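Penicillin binding protein 2X (Streptococcus thermophilus, PDB 5U47) probably acts as a division transpeptidase that cross-links peptides of septal peptidoglycan, and is a penicillin-binding target of beta-lactam antibiotics. Local coordinates at residues A[231-236]-A[563-568]; A[235-240]-A[551-556]; A[249-254]-A[418-423]; A[289-294]-A[544-549]; A[495-500]-A[532-537]. The protein carries 1 engineered substitution. One frame throughout, in Å; residues are numbered along the deposited sequence.

Contact 1 (A[231-236]-A[563-568]); sequences ETQMDT and NPVLEE
Van der Waals contact joins Gln233 to Pro564 and Val565, made by the methylene stem and the amide of a single glutamine. The amide nitrogen NE2 of Gln233 lies 3.7 Å from CG of Pro564, against the outer corner of the pyrrolidine ring. Lower on the same chain, CG of Gln233 approaches CG2 of Val565 at 4.2 Å. A bend at chi2 (-54°) folds the glutamine back on itself, which carries stem and amide across the proline ring.

Among the polar interactions, the imino nitrogen of Pro564 cannot donate to the backbone O of Thr560, one turn earlier on its helix; NE2 of Gln233 donates there instead, so the amide is held by that helix while it rests on the proline ring. Glu231 and Asp235 each form a salt bridge with Arg264.

Backbone evidence agrees with a side-chain interface: CA of Gln233 and CA of Val565 are 7.7 Å apart. Val565 also packs on Leu226 and Leu230, which extends the seam along helix 224-241. Two helices from distant parts of the chain, 224-241 and 558-572, thus pack together over the antiparallel sheet, an arrangement characteristic of the beta-lactamase-like transpeptidase fold.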
# COMPACT_ATOMS: atom_id res chain seq x y z
N GLU A 231 8.38 7.60 -11.14
CA GLU A 231 8.15 6.69 -12.29
C GLU A 231 9.21 6.91 -13.37
O GLU A 231 9.77 5.96 -13.90
CB GLU A 231 6.74 6.87 -12.89
CG GLU A 231 5.56 6.56 -11.95
CD GLU A 231 5.26 5.07 -11.71
OE1 GLU A 231 5.59 4.23 -12.57
OE2 GLU A 231 4.63 4.73 -10.66
N THR A 232 9.48 8.16 -13.69
CA THR A 232 10.49 8.51 -14.67
C THR A 232 11.87 8.01 -14.25
O THR A 232 12.57 7.38 -15.05
CB THR A 232 10.55 10.03 -14.87
OG1 THR A 232 9.26 10.51 -15.22
CG2 THR A 232 11.57 10.40 -15.93
N GLN A 233 12.26 8.27 -13.01
CA GLN A 233 13.59 7.82 -12.55
C GLN A 233 13.69 6.32 -12.41
O GLN A 233 14.77 5.78 -12.64
CB GLN A 233 14.00 8.50 -11.24
CG GLN A 233 14.07 9.99 -11.37
CD GLN A 233 14.97 10.41 -12.51
OE1 GLN A 233 14.52 11.08 -13.40
NE2 GLN A 233 16.23 9.93 -12.52
N MET A 234 12.58 5.65 -12.08
CA MET A 234 12.58 4.21 -11.98
C MET A 234 12.75 3.58 -13.37
O MET A 234 13.41 2.57 -13.49
CB MET A 234 11.29 3.70 -11.34
CG MET A 234 11.43 2.32 -10.80
SD MET A 234 12.60 2.28 -9.40
CE MET A 234 12.21 0.61 -8.92
N ASP A 235 12.14 4.18 -14.40
CA ASP A 235 12.33 3.68 -15.77
C ASP A 235 13.80 3.75 -16.15
O ASP A 235 14.32 2.81 -16.74
CB ASP A 235 11.54 4.47 -16.81
CG ASP A 235 10.05 4.22 -16.74
OD1 ASP A 235 9.59 3.22 -16.13
OD2 ASP A 235 9.33 5.05 -17.31
N THR A 236 14.45 4.85 -15.81
CA THR A 236 15.88 4.98 -16.13
C THR A 236 16.71 3.94 -15.38
O THR A 236 17.68 3.38 -15.92
CB THR A 236 16.41 6.38 -15.80
OG1 THR A 236 15.58 7.34 -16.45
CG2 THR A 236 17.88 6.55 -16.29
N ASN A 563 18.85 9.87 -5.44
CA ASN A 563 19.24 11.30 -5.38
C ASN A 563 18.19 12.28 -5.88
O ASN A 563 17.79 13.17 -5.14
CB ASN A 563 20.61 11.57 -6.10
CG ASN A 563 21.76 10.74 -5.53
OD1 ASN A 563 21.54 9.70 -4.93
ND2 ASN A 563 22.99 11.20 -5.74
N PRO A 564 17.73 12.13 -7.14
CA PRO A 564 16.77 13.12 -7.62
C PRO A 564 15.40 13.05 -6.95
O PRO A 564 14.74 14.07 -6.80
CB PRO A 564 16.72 12.86 -9.13
CG PRO A 564 17.21 11.48 -9.32
CD PRO A 564 18.09 11.14 -8.18
N VAL A 565 14.97 11.86 -6.54
CA VAL A 565 13.66 11.71 -5.90
C VAL A 565 13.67 12.34 -4.52
O VAL A 565 12.76 13.12 -4.20
CB VAL A 565 13.22 10.23 -5.87
CG1 VAL A 565 11.91 10.06 -5.05
CG2 VAL A 565 13.03 9.75 -7.30
N LEU A 566 14.68 12.06 -3.71
CA LEU A 566 14.78 12.71 -2.39
C LEU A 566 14.99 14.22 -2.50
O LEU A 566 14.50 14.96 -1.64
CB LEU A 566 15.87 12.09 -1.52
CG LEU A 566 15.52 10.71 -0.99
CD1 LEU A 566 16.64 10.19 -0.12
CD2 LEU A 566 14.21 10.73 -0.20
N GLU A 567 15.72 14.68 -3.52
CA GLU A 567 15.89 16.12 -3.73
C GLU A 567 14.54 16.75 -4.11
O GLU A 567 14.21 17.84 -3.65
CB GLU A 567 16.98 16.44 -4.76
CG GLU A 567 18.37 16.30 -4.19
CD GLU A 567 19.48 16.68 -5.14
OE1 GLU A 567 19.24 16.76 -6.37
OE2 GLU A 567 20.60 16.92 -4.64
N GLU A 568 13.77 16.04 -4.94
CA GLU A 568 12.45 16.53 -5.33
C GLU A 568 11.56 16.61 -4.09
O GLU A 568 10.86 17.59 -3.91
CB GLU A 568 11.80 15.63 -6.38
CG GLU A 568 10.53 16.22 -7.01
CD GLU A 568 10.78 17.47 -7.86
OE1 GLU A 568 11.95 17.76 -8.21
OE2 GLU A 568 9.79 18.16 -8.18

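Contact 2 (A[235-240]-A[551-556]); sequences DTFMEQ and KTWNNN
Phe237 reaches the indole of Trp553 at its edge: CZ of Phe237 sits near the indole plane, 4.1 Å from CZ3 of Trp553. One face of the indole is topped by the backbone N of Asn555, 3.6 Å above the plane and displaced toward the rim of the Trp553 ring. Phe558 adds an edge-to-face ring contact to Trp553. At the pyrrole end, NE1 of Trp553 donates to OD1 of Asn555 over 3.2 Å. With an N-H...O angle of 135° and the donor well above the carbonyl plane, this bond is bent and misses the lone-pair directions, yet it ties the indole to its own loop.

The same loop is shaped by an Asx turn, in which OD1 of Asn554 accepts from N of Asn556 at 2.9 Å and a nearly straight 166°. Although CB of Trp553 points away from the helix, the ring swings back to meet Phe237, whose CG stands opposite the backbone N (chi1 180°) and carries the phenyl off the helix. A second touch, of similar extent, brings CB of Thr552 to 3.7 Å from the backbone O of Gln240. Here the chains come closest, CA of Gln240 to CA of Thr552 being 7.1 Å, and Thr552 is hydrogen-bonded through its backbone to Thr241. OE1 of Gln240 is hydrogen-bonded to OG1 of Thr560.

The contact therefore lies where the end of helix 224-241 meets the loop between strand 541-548 and helix 558-572, with Phe237 and Trp553 both packed on Val547 of that strand.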
# COMPACT_ATOMS: atom_id res chain seq x y z
N ASP A 235 12.14 4.18 -14.40
CA ASP A 235 12.33 3.68 -15.77
C ASP A 235 13.80 3.75 -16.15
O ASP A 235 14.32 2.81 -16.74
CB ASP A 235 11.54 4.47 -16.81
CG ASP A 235 10.05 4.22 -16.74
OD1 ASP A 235 9.59 3.22 -16.13
OD2 ASP A 235 9.33 5.05 -17.31
N THR A 236 14.45 4.85 -15.81
CA THR A 236 15.88 4.98 -16.13
C THR A 236 16.71 3.94 -15.38
O THR A 236 17.68 3.38 -15.92
CB THR A 236 16.41 6.38 -15.80
OG1 THR A 236 15.58 7.34 -16.45
CG2 THR A 236 17.88 6.55 -16.29
N PHE A 237 16.34 3.69 -14.12
CA PHE A 237 17.03 2.74 -13.27
C PHE A 237 16.92 1.33 -13.87
O PHE A 237 17.90 0.57 -13.89
CB PHE A 237 16.47 2.84 -11.85
CG PHE A 237 17.08 1.91 -10.83
CD1 PHE A 237 18.37 2.11 -10.36
CD2 PHE A 237 16.32 0.89 -10.26
CE1 PHE A 237 18.92 1.28 -9.39
CE2 PHE A 237 16.87 0.05 -9.30
CZ PHE A 237 18.17 0.25 -8.86
N MET A 238 15.74 0.98 -14.38
CA MET A 238 15.53 -0.32 -15.02
C MET A 238 16.33 -0.44 -16.32
O MET A 238 16.81 -1.52 -16.64
CB MET A 238 14.06 -0.58 -15.32
CG MET A 238 13.18 -0.66 -14.10
SD MET A 238 13.88 -1.72 -12.81
CE MET A 238 13.90 -3.28 -13.69
N GLU A 239 16.43 0.65 -17.08
CA GLU A 239 17.23 0.63 -18.30
C GLU A 239 18.69 0.35 -17.95
O GLU A 239 19.35 -0.43 -18.62
CB GLU A 239 17.12 1.95 -19.05
CG GLU A 239 15.73 2.18 -19.61
CD GLU A 239 15.51 3.59 -20.15
OE1 GLU A 239 16.45 4.43 -20.09
OE2 GLU A 239 14.38 3.84 -20.63
N GLN A 240 19.18 0.95 -16.88
CA GLN A 240 20.57 0.74 -16.44
C GLN A 240 20.87 -0.65 -15.88
O GLN A 240 21.92 -1.21 -16.14
CB GLN A 240 20.92 1.72 -15.33
CG GLN A 240 21.13 3.16 -15.74
CD GLN A 240 21.56 3.97 -14.53
OE1 GLN A 240 20.87 3.99 -13.51
NE2 GLN A 240 22.71 4.62 -14.62
N LYS A 551 21.09 -7.52 -14.63
CA LYS A 551 22.07 -8.02 -15.61
C LYS A 551 23.38 -7.26 -15.48
O LYS A 551 24.45 -7.86 -15.59
CB LYS A 551 21.60 -7.83 -17.06
CG LYS A 551 20.95 -9.03 -17.73
CD LYS A 551 19.60 -9.37 -17.16
CE LYS A 551 18.98 -10.53 -17.91
NZ LYS A 551 17.69 -10.97 -17.30
N THR A 552 23.27 -5.95 -15.28
CA THR A 552 24.40 -5.05 -15.13
C THR A 552 24.24 -4.38 -13.78
O THR A 552 23.15 -3.88 -13.47
CB THR A 552 24.39 -3.96 -16.23
OG1 THR A 552 24.24 -4.56 -17.52
CG2 THR A 552 25.69 -3.14 -16.23
N TRP A 553 25.30 -4.37 -12.96
CA TRP A 553 25.20 -3.76 -11.63
C TRP A 553 26.43 -2.98 -11.17
O TRP A 553 27.56 -3.37 -11.40
CB TRP A 553 24.88 -4.80 -10.55
CG TRP A 553 24.73 -4.11 -9.22
CD1 TRP A 553 25.58 -4.16 -8.15
CD2 TRP A 553 23.71 -3.18 -8.88
NE1 TRP A 553 25.13 -3.33 -7.15
CE2 TRP A 553 23.98 -2.73 -7.57
CE3 TRP A 553 22.58 -2.70 -9.55
CZ2 TRP A 553 23.16 -1.82 -6.93
CZ3 TRP A 553 21.76 -1.80 -8.91
CH2 TRP A 553 22.05 -1.37 -7.60
N ASN A 554 26.15 -1.89 -10.46
CA ASN A 554 27.15 -1.05 -9.85
C ASN A 554 26.37 -0.25 -8.81
O ASN A 554 25.29 0.24 -9.10
CB ASN A 554 27.77 -0.14 -10.91
CG ASN A 554 28.89 0.72 -10.36
OD1 ASN A 554 28.80 1.27 -9.26
ND2 ASN A 554 29.94 0.87 -11.15
N ASN A 555 26.90 -0.12 -7.60
CA ASN A 555 26.20 0.65 -6.56
C ASN A 555 25.87 2.08 -6.98
O ASN A 555 24.90 2.65 -6.51
CB ASN A 555 26.95 0.62 -5.22
CG ASN A 555 26.74 -0.69 -4.47
OD1 ASN A 555 25.74 -1.38 -4.67
ND2 ASN A 555 27.66 -1.01 -3.58
N ASN A 556 26.67 2.63 -7.89
CA ASN A 556 26.44 3.97 -8.42
C ASN A 556 25.07 4.12 -9.07
O ASN A 556 24.56 5.24 -9.19
CB ASN A 556 27.51 4.33 -9.46
CG ASN A 556 28.91 4.41 -8.86
OD1 ASN A 556 29.06 4.54 -7.65
ND2 ASN A 556 29.94 4.33 -9.71

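Contact 3 (A[249-254]-A[418-423])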
# COMPACT_ATOMS: atom_id res chain seq x y z
N THR A 249 9.99 3.00 -2.79
CA THR A 249 8.99 3.64 -1.98
C THR A 249 9.58 4.78 -1.16
O THR A 249 10.67 4.64 -0.60
CB THR A 249 8.30 2.62 -1.04
OG1 THR A 249 7.64 1.63 -1.83
CG2 THR A 249 7.27 3.27 -0.16
N VAL A 250 8.86 5.89 -1.11
CA VAL A 250 9.24 7.04 -0.31
C VAL A 250 8.21 7.18 0.83
O VAL A 250 7.00 7.17 0.58
CB VAL A 250 9.25 8.33 -1.13
CG1 VAL A 250 9.63 9.55 -0.26
CG2 VAL A 250 10.19 8.20 -2.31
N VAL A 251 8.70 7.35 2.05
CA VAL A 251 7.85 7.45 3.23
C VAL A 251 8.22 8.67 4.04
O VAL A 251 9.41 9.03 4.14
CB VAL A 251 8.03 6.20 4.14
CG1 VAL A 251 7.22 6.29 5.42
CG2 VAL A 251 7.65 4.93 3.38
N ASN A 252 7.21 9.31 4.63
CA ASN A 252 7.41 10.43 5.54
C ASN A 252 7.95 9.81 6.83
O ASN A 252 7.28 9.01 7.48
CB ASN A 252 6.10 11.18 5.79
CG ASN A 252 6.27 12.37 6.72
OD1 ASN A 252 6.93 12.28 7.76
ND2 ASN A 252 5.67 13.49 6.35
N ALA A 253 9.17 10.20 7.18
CA ALA A 253 9.88 9.66 8.34
C ALA A 253 9.25 9.94 9.66
O ALA A 253 9.51 9.23 10.62
CB ALA A 253 11.30 10.19 8.35
N LYS A 254 8.43 10.98 9.74
CA LYS A 254 7.80 11.38 10.99
C LYS A 254 6.36 10.90 11.11
O LYS A 254 5.83 10.93 12.22
CB LYS A 254 7.79 12.91 11.11
CG LYS A 254 9.17 13.55 11.13
CD LYS A 254 9.03 15.06 11.16
CE LYS A 254 10.35 15.78 11.10
NZ LYS A 254 11.14 15.65 12.35
N GLN A 418 7.06 -4.56 5.72
CA GLN A 418 7.66 -4.88 7.04
C GLN A 418 8.99 -4.13 7.22
O GLN A 418 9.29 -3.60 8.30
CB GLN A 418 7.86 -6.37 7.21
CG GLN A 418 6.57 -7.13 7.45
CD GLN A 418 6.77 -8.62 7.53
OE1 GLN A 418 7.57 -9.18 6.77
NE2 GLN A 418 6.01 -9.27 8.41
N MET A 419 9.78 -4.05 6.15
CA MET A 419 11.01 -3.29 6.21
C MET A 419 10.73 -1.81 6.45
O MET A 419 11.39 -1.18 7.26
CB MET A 419 11.86 -3.49 4.95
CG MET A 419 12.38 -4.92 4.77
SD MET A 419 13.40 -5.51 6.15
CE MET A 419 14.80 -4.41 6.09
N LEU A 420 9.75 -1.26 5.73
CA LEU A 420 9.41 0.16 5.90
C LEU A 420 9.00 0.45 7.34
O LEU A 420 9.41 1.46 7.90
CB LEU A 420 8.29 0.58 4.93
CG LEU A 420 8.64 0.49 3.42
CD1 LEU A 420 7.41 0.84 2.58
CD2 LEU A 420 9.80 1.41 3.05
N ARG A 421 8.17 -0.42 7.89
CA ARG A 421 7.69 -0.28 9.26
C ARG A 421 8.89 -0.26 10.24
O ARG A 421 8.96 0.60 11.12
CB ARG A 421 6.76 -1.44 9.60
CG ARG A 421 6.26 -1.46 11.02
CD ARG A 421 5.29 -2.61 11.27
NE ARG A 421 5.94 -3.88 11.01
CZ ARG A 421 5.36 -5.09 11.05
NH1 ARG A 421 6.08 -6.16 10.76
NH2 ARG A 421 4.09 -5.25 11.38
N ALA A 422 9.84 -1.17 10.05
CA ALA A 422 11.03 -1.25 10.91
C ALA A 422 11.87 0.01 10.77
O ALA A 422 12.36 0.55 11.77
CB ALA A 422 11.84 -2.49 10.57
N PHE A 423 12.03 0.48 9.52
CA PHE A 423 12.81 1.69 9.27
C PHE A 423 12.23 2.92 9.97
O PHE A 423 12.99 3.83 10.34
CB PHE A 423 12.96 2.00 7.77
CG PHE A 423 13.79 0.99 6.99
CD1 PHE A 423 14.96 0.47 7.51
CD2 PHE A 423 13.43 0.65 5.70
CE1 PHE A 423 15.74 -0.43 6.77
CE2 PHE A 423 14.19 -0.24 4.95
CZ PHE A 423 15.34 -0.79 5.50
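Leu420 projects from its helix toward Thr249 and Val251, and its two methyl branches divide the work. CD1 of Leu420 is 3.7 Å from the methyl CG2 of Thr249, while CD2 of Leu420 lies 4.1 Å from CG2 of Val251. Residues 249 and 251 point to the same side of the strand, which lets one leucine tip span both. Contact distances near 4 Å and three buried partners mark this as van der Waals packing inside the core.

In the next shell, Thr249 is oriented by its hydroxyl. With OG1 beside the backbone N (chi1 -62°), the hydroxyl pairs with both OE1 of Gln416 and OG1 of Thr261, and CG2 is left to face the leucine. CD2 of Leu420, the methyl that touches Val251, also meets CB of Tyr544.

Farther out, the strand ends in an Asx turn: OD1 of Asn252 accepts from N of Lys254 at 2.8 Å, with the donor in the carbonyl plane. Ala253 O then bonds OG of Ser427 at the far end of the helix, and NZ of Lys254 forms a salt bridge with Asp538.

Strand 245-252 runs between strands 258-264 and 541-548. Helix 416-427 covers one face of it; Val250 points the other way, where CG2 of Val250 packs against CG1 of Val565 on helix 558-572.

Contact 4 (A[289-294]-A[544-549])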
# COMPACT_ATOMS: atom_id res chain seq x y z
N ALA A 289 5.03 -9.93 -2.03
CA ALA A 289 6.32 -10.60 -2.22
C ALA A 289 7.07 -10.81 -0.89
O ALA A 289 7.16 -9.89 -0.10
CB ALA A 289 7.20 -9.78 -3.17
N GLN A 290 7.55 -12.03 -0.66
CA GLN A 290 8.37 -12.35 0.51
C GLN A 290 9.79 -12.58 0.01
O GLN A 290 9.98 -13.28 -0.96
CB GLN A 290 7.89 -13.60 1.23
CG GLN A 290 6.55 -13.40 1.90
CD GLN A 290 6.09 -14.59 2.70
OE1 GLN A 290 5.28 -14.45 3.61
NE2 GLN A 290 6.60 -15.77 2.36
N TYR A 291 10.78 -12.01 0.68
CA TYR A 291 12.15 -12.18 0.23
C TYR A 291 13.14 -12.04 1.38
O TYR A 291 12.81 -11.50 2.44
CB TYR A 291 12.43 -11.13 -0.88
CG TYR A 291 12.31 -9.66 -0.43
CD1 TYR A 291 11.07 -9.00 -0.38
CD2 TYR A 291 13.43 -8.95 -0.05
CE1 TYR A 291 10.97 -7.69 0.04
CE2 TYR A 291 13.36 -7.62 0.35
CZ TYR A 291 12.13 -6.99 0.41
OH TYR A 291 12.06 -5.68 0.83
N GLU A 292 14.35 -12.52 1.18
CA GLU A 292 15.40 -12.36 2.16
C GLU A 292 15.95 -10.96 1.87
O GLU A 292 16.44 -10.73 0.77
CB GLU A 292 16.45 -13.47 2.04
CG GLU A 292 15.84 -14.86 2.29
CD GLU A 292 16.85 -16.00 2.38
OE1 GLU A 292 18.01 -15.79 2.78
OE2 GLU A 292 16.46 -17.12 2.06
N PRO A 293 15.87 -10.04 2.84
CA PRO A 293 16.24 -8.65 2.54
C PRO A 293 17.71 -8.34 2.44
O PRO A 293 18.05 -7.30 1.85
CB PRO A 293 15.67 -7.87 3.73
CG PRO A 293 15.80 -8.85 4.85
CD PRO A 293 15.51 -10.21 4.25
N GLY A 294 18.58 -9.20 2.99
CA GLY A 294 20.00 -8.92 2.93
C GLY A 294 20.41 -7.81 3.89
O GLY A 294 19.69 -7.50 4.86
N TYR A 544 13.34 3.56 0.11
CA TYR A 544 13.81 2.17 0.04
C TYR A 544 13.68 1.70 -1.39
O TYR A 544 12.59 1.78 -1.99
CB TYR A 544 12.99 1.32 0.99
CG TYR A 544 13.32 -0.16 1.05
CD1 TYR A 544 14.62 -0.60 1.26
CD2 TYR A 544 12.31 -1.11 1.06
CE1 TYR A 544 14.91 -1.96 1.38
CE2 TYR A 544 12.60 -2.46 1.16
CZ TYR A 544 13.89 -2.88 1.34
OH TYR A 544 14.18 -4.23 1.45
N VAL A 545 14.78 1.18 -1.94
CA VAL A 545 14.83 0.73 -3.33
C VAL A 545 15.40 -0.66 -3.40
O VAL A 545 16.35 -0.97 -2.67
CB VAL A 545 15.71 1.68 -4.16
CG1 VAL A 545 15.79 1.23 -5.62
CG2 VAL A 545 15.17 3.09 -4.08
N THR A 546 14.81 -1.51 -4.26
CA THR A 546 15.28 -2.87 -4.47
C THR A 546 15.27 -3.18 -5.97
O THR A 546 14.49 -2.61 -6.72
CB THR A 546 14.40 -3.94 -3.77
OG1 THR A 546 13.18 -4.13 -4.51
CG2 THR A 546 14.08 -3.56 -2.30
N VAL A 547 16.17 -4.06 -6.39
CA VAL A 547 16.25 -4.57 -7.74
C VAL A 547 16.75 -6.01 -7.63
O VAL A 547 17.76 -6.28 -6.96
CB VAL A 547 17.15 -3.72 -8.69
CG1 VAL A 547 18.56 -3.61 -8.17
CG2 VAL A 547 17.14 -4.29 -10.10
N GLN A 548 16.02 -6.94 -8.26
CA GLN A 548 16.37 -8.33 -8.24
C GLN A 548 17.04 -8.74 -9.55
O GLN A 548 16.56 -8.43 -10.65
CB GLN A 548 15.14 -9.20 -7.97
CG GLN A 548 15.46 -10.69 -7.86
CD GLN A 548 14.29 -11.56 -7.43
OE1 GLN A 548 13.28 -11.07 -6.97
NE2 GLN A 548 14.43 -12.88 -7.60
N GLU A 549 18.16 -9.45 -9.40
CA GLU A 549 18.94 -10.00 -10.51
C GLU A 549 19.22 -9.03 -11.65
O GLU A 549 18.84 -9.26 -12.79
CB GLU A 549 18.28 -11.28 -11.02
CG GLU A 549 18.18 -12.36 -9.95
CD GLU A 549 17.31 -13.53 -10.36
OE1 GLU A 549 17.48 -14.04 -11.48
OE2 GLU A 549 16.47 -13.97 -9.54
O HOH W 1 16.76 -4.94 1.60
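Tyr291 and Tyr544 join an irregular loop to a strand whose backbone stays distant, the nearest alpha carbons being CA of Tyr291 and CA of Gln548 at 10.2 Å. The two phenols come from opposite directions and meet through their hydroxyls: OH of Tyr291 and OH of Tyr544 are hydrogen-bonded at 2.6 Å, and either could be the donor. Each oxygen lies in the plane of the partner ring, at its edge. Both rings offer the CE2 side, since OH of Tyr291 is 3.3 Å from CE2 of Tyr544 and OH of Tyr544 is 3.7 Å from CE2 of Tyr291. Tyr291 adopts the crowded position between its backbone N and carbonyl carbon (chi1 62°), which directs its ring at the sheet.

One face of the Tyr544 ring carries CG2 of Thr546, 3.7 Å above the plane and toward the rim, and Phe423 makes an edge-to-face contact with the same ring. At the far end of the strand, NE2 of Gln548 donates to OE2 of Glu549, which also pairs with Lys520.

Water 1 closes a second bridge. It donates to the backbone O of Pro293 at 2.7 Å and is hydrogen-bonded, also at 2.7 Å, to OH of Tyr544. That hydroxyl therefore has two polar partners in its ring plane, which probably restrains it and helps place the water. The chemistry implies a short hydrogen-bonded link from the sheet to the loop leading into helix 297-308, whose start bears an SxxK pattern consistent with the acylated serine of this family.

Contact 5 (A[495-500]-A[532-537]); sequences IQVGNN and AMVPSE
Asn500 and Val497 close a type II' beta turn against the end of a strand, where Val534 and Pro535 receive them. N of Asn500 donates to O of Val497 at 3.0 Å, and Gly498 takes the positive phi (55°) that such a turn needs at its second position. Facing it, strand 526-534 stops at Val534 and the chain is redirected by a cis peptide bond before Pro535. The backbones draw close at this point, CA of Asn500 to CA of Pro535 being 5.8 Å. The motif is thus a tight turn just ahead of strand 503-510, the outermost strand on this side of the antiparallel transpeptidase sheet, folded over the end of its neighbour.

The side chains meet through carbon. Val497 and Val534 reach toward each other tip to tip, whereas Asn500 crosses Val534 at about a right angle and runs side by side with the Pro535 ring, pointing the same way. With chi1 of 67° placing CG1 between the backbone N and carbonyl carbon, CG2 of Val534 stands anti to N and faces the turn.

Outside the pair, Val497 packs on Leu566, and N of Gly498 donates to OE2 of Glu567, so helix 558-572 grips the turn from behind. Past the proline, OG of Ser536 bonds OG1 of Thr503, and the O atoms of Ser536 and Glu537 accept from Arg470.

CG2 of Val534 is the shared point of the valine and asparagine contacts: it lies 3.7 Å from CB of Asn500, 3.9 Å from CB of Val497 and 4.0 Å from CG1 of Val497.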
# COMPACT_ATOMS: atom_id res chain seq x y z
N ILE A 495 25.10 8.51 -2.84
CA ILE A 495 23.82 9.15 -2.53
C ILE A 495 24.03 10.54 -1.94
O ILE A 495 24.62 10.71 -0.88
CB ILE A 495 22.94 8.25 -1.65
CG1 ILE A 495 22.60 6.98 -2.44
CG2 ILE A 495 21.65 8.97 -1.28
CD1 ILE A 495 21.79 5.95 -1.70
N GLN A 496 23.53 11.54 -2.67
CA GLN A 496 23.62 12.92 -2.27
C GLN A 496 22.26 13.58 -2.42
O GLN A 496 21.52 13.28 -3.35
CB GLN A 496 24.66 13.65 -3.15
CG GLN A 496 26.08 13.13 -2.99
CD GLN A 496 27.09 13.87 -3.85
OE1 GLN A 496 26.92 15.05 -4.14
NE2 GLN A 496 28.15 13.19 -4.23
N VAL A 497 21.93 14.46 -1.47
CA VAL A 497 20.68 15.22 -1.48
C VAL A 497 21.06 16.65 -1.08
O VAL A 497 21.23 16.96 0.10
CB VAL A 497 19.63 14.61 -0.52
CG1 VAL A 497 18.32 15.36 -0.63
CG2 VAL A 497 19.41 13.14 -0.84
N GLY A 498 21.24 17.51 -2.09
CA GLY A 498 21.72 18.88 -1.84
C GLY A 498 23.04 18.77 -1.07
O GLY A 498 23.91 17.99 -1.44
N ASN A 499 23.15 19.53 0.02
CA ASN A 499 24.34 19.51 0.88
C ASN A 499 24.07 18.80 2.23
O ASN A 499 24.82 18.97 3.18
CB ASN A 499 24.87 20.94 1.10
CG ASN A 499 23.82 21.88 1.69
OD1 ASN A 499 22.81 21.45 2.23
ND2 ASN A 499 24.08 23.17 1.58
N ASN A 500 23.00 18.01 2.29
CA ASN A 500 22.63 17.30 3.52
C ASN A 500 23.47 16.08 3.77
O ASN A 500 23.97 15.45 2.82
CB ASN A 500 21.18 16.77 3.44
CG ASN A 500 20.15 17.85 3.58
OD1 ASN A 500 19.44 18.18 2.62
ND2 ASN A 500 20.04 18.40 4.76
N ALA A 532 17.66 4.95 2.55
CA ALA A 532 18.23 6.28 2.71
C ALA A 532 17.26 7.15 3.52
O ALA A 532 16.04 7.05 3.35
CB ALA A 532 18.50 6.90 1.35
N MET A 533 17.83 7.97 4.40
CA MET A 533 17.08 8.86 5.26
C MET A 533 17.75 10.23 5.23
O MET A 533 18.96 10.34 5.39
CB MET A 533 17.02 8.33 6.70
CG MET A 533 16.43 6.94 6.81
SD MET A 533 16.46 6.32 8.48
CE MET A 533 16.00 4.60 8.31
N VAL A 534 16.96 11.26 5.03
CA VAL A 534 17.48 12.59 4.91
C VAL A 534 16.52 13.58 5.56
O VAL A 534 15.30 13.36 5.52
CB VAL A 534 17.71 12.94 3.41
CG1 VAL A 534 16.39 13.03 2.66
CG2 VAL A 534 18.50 14.22 3.24
N PRO A 535 17.03 14.59 6.28
CA PRO A 535 18.45 14.75 6.62
C PRO A 535 18.77 13.71 7.69
O PRO A 535 17.86 13.17 8.30
CB PRO A 535 18.53 16.17 7.21
CG PRO A 535 17.20 16.78 7.03
CD PRO A 535 16.20 15.71 6.73
N SER A 536 20.04 13.43 7.90
CA SER A 536 20.43 12.34 8.79
C SER A 536 20.04 12.50 10.26
O SER A 536 19.51 11.58 10.87
CB SER A 536 21.93 12.09 8.67
OG SER A 536 22.33 11.07 9.58
N GLU A 537 20.31 13.67 10.81
CA GLU A 537 20.10 13.89 12.22
C GLU A 537 18.63 14.02 12.65
O GLU A 537 18.29 13.61 13.74
CB GLU A 537 20.90 15.12 12.63
CG GLU A 537 21.29 15.15 14.08
CD GLU A 537 22.45 16.09 14.32
OE1 GLU A 537 22.24 17.32 14.21
OE2 GLU A 537 23.56 15.60 14.61

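All five contacts surround the five-stranded antiparallel sheet of the transpeptidase domain. Contacts 1 and 2 share helix 224-241, with centres about 13 Å apart. Contact 1 lies on one face of strand 245-252 and contact 3 on the other, about 18 Å away between centres. Contacts 3 and 4 use the neighbouring strands 245-252 and 541-548, and their segments alternate along the chain. Contact 5, its centre about 15 Å from that of contact 1, which it touches, uses strand 526-534; it is nested inside the loops closed by contacts 1, 2 and 4. Segments far apart in the sequence thus pack on both faces and at the end of one sheet.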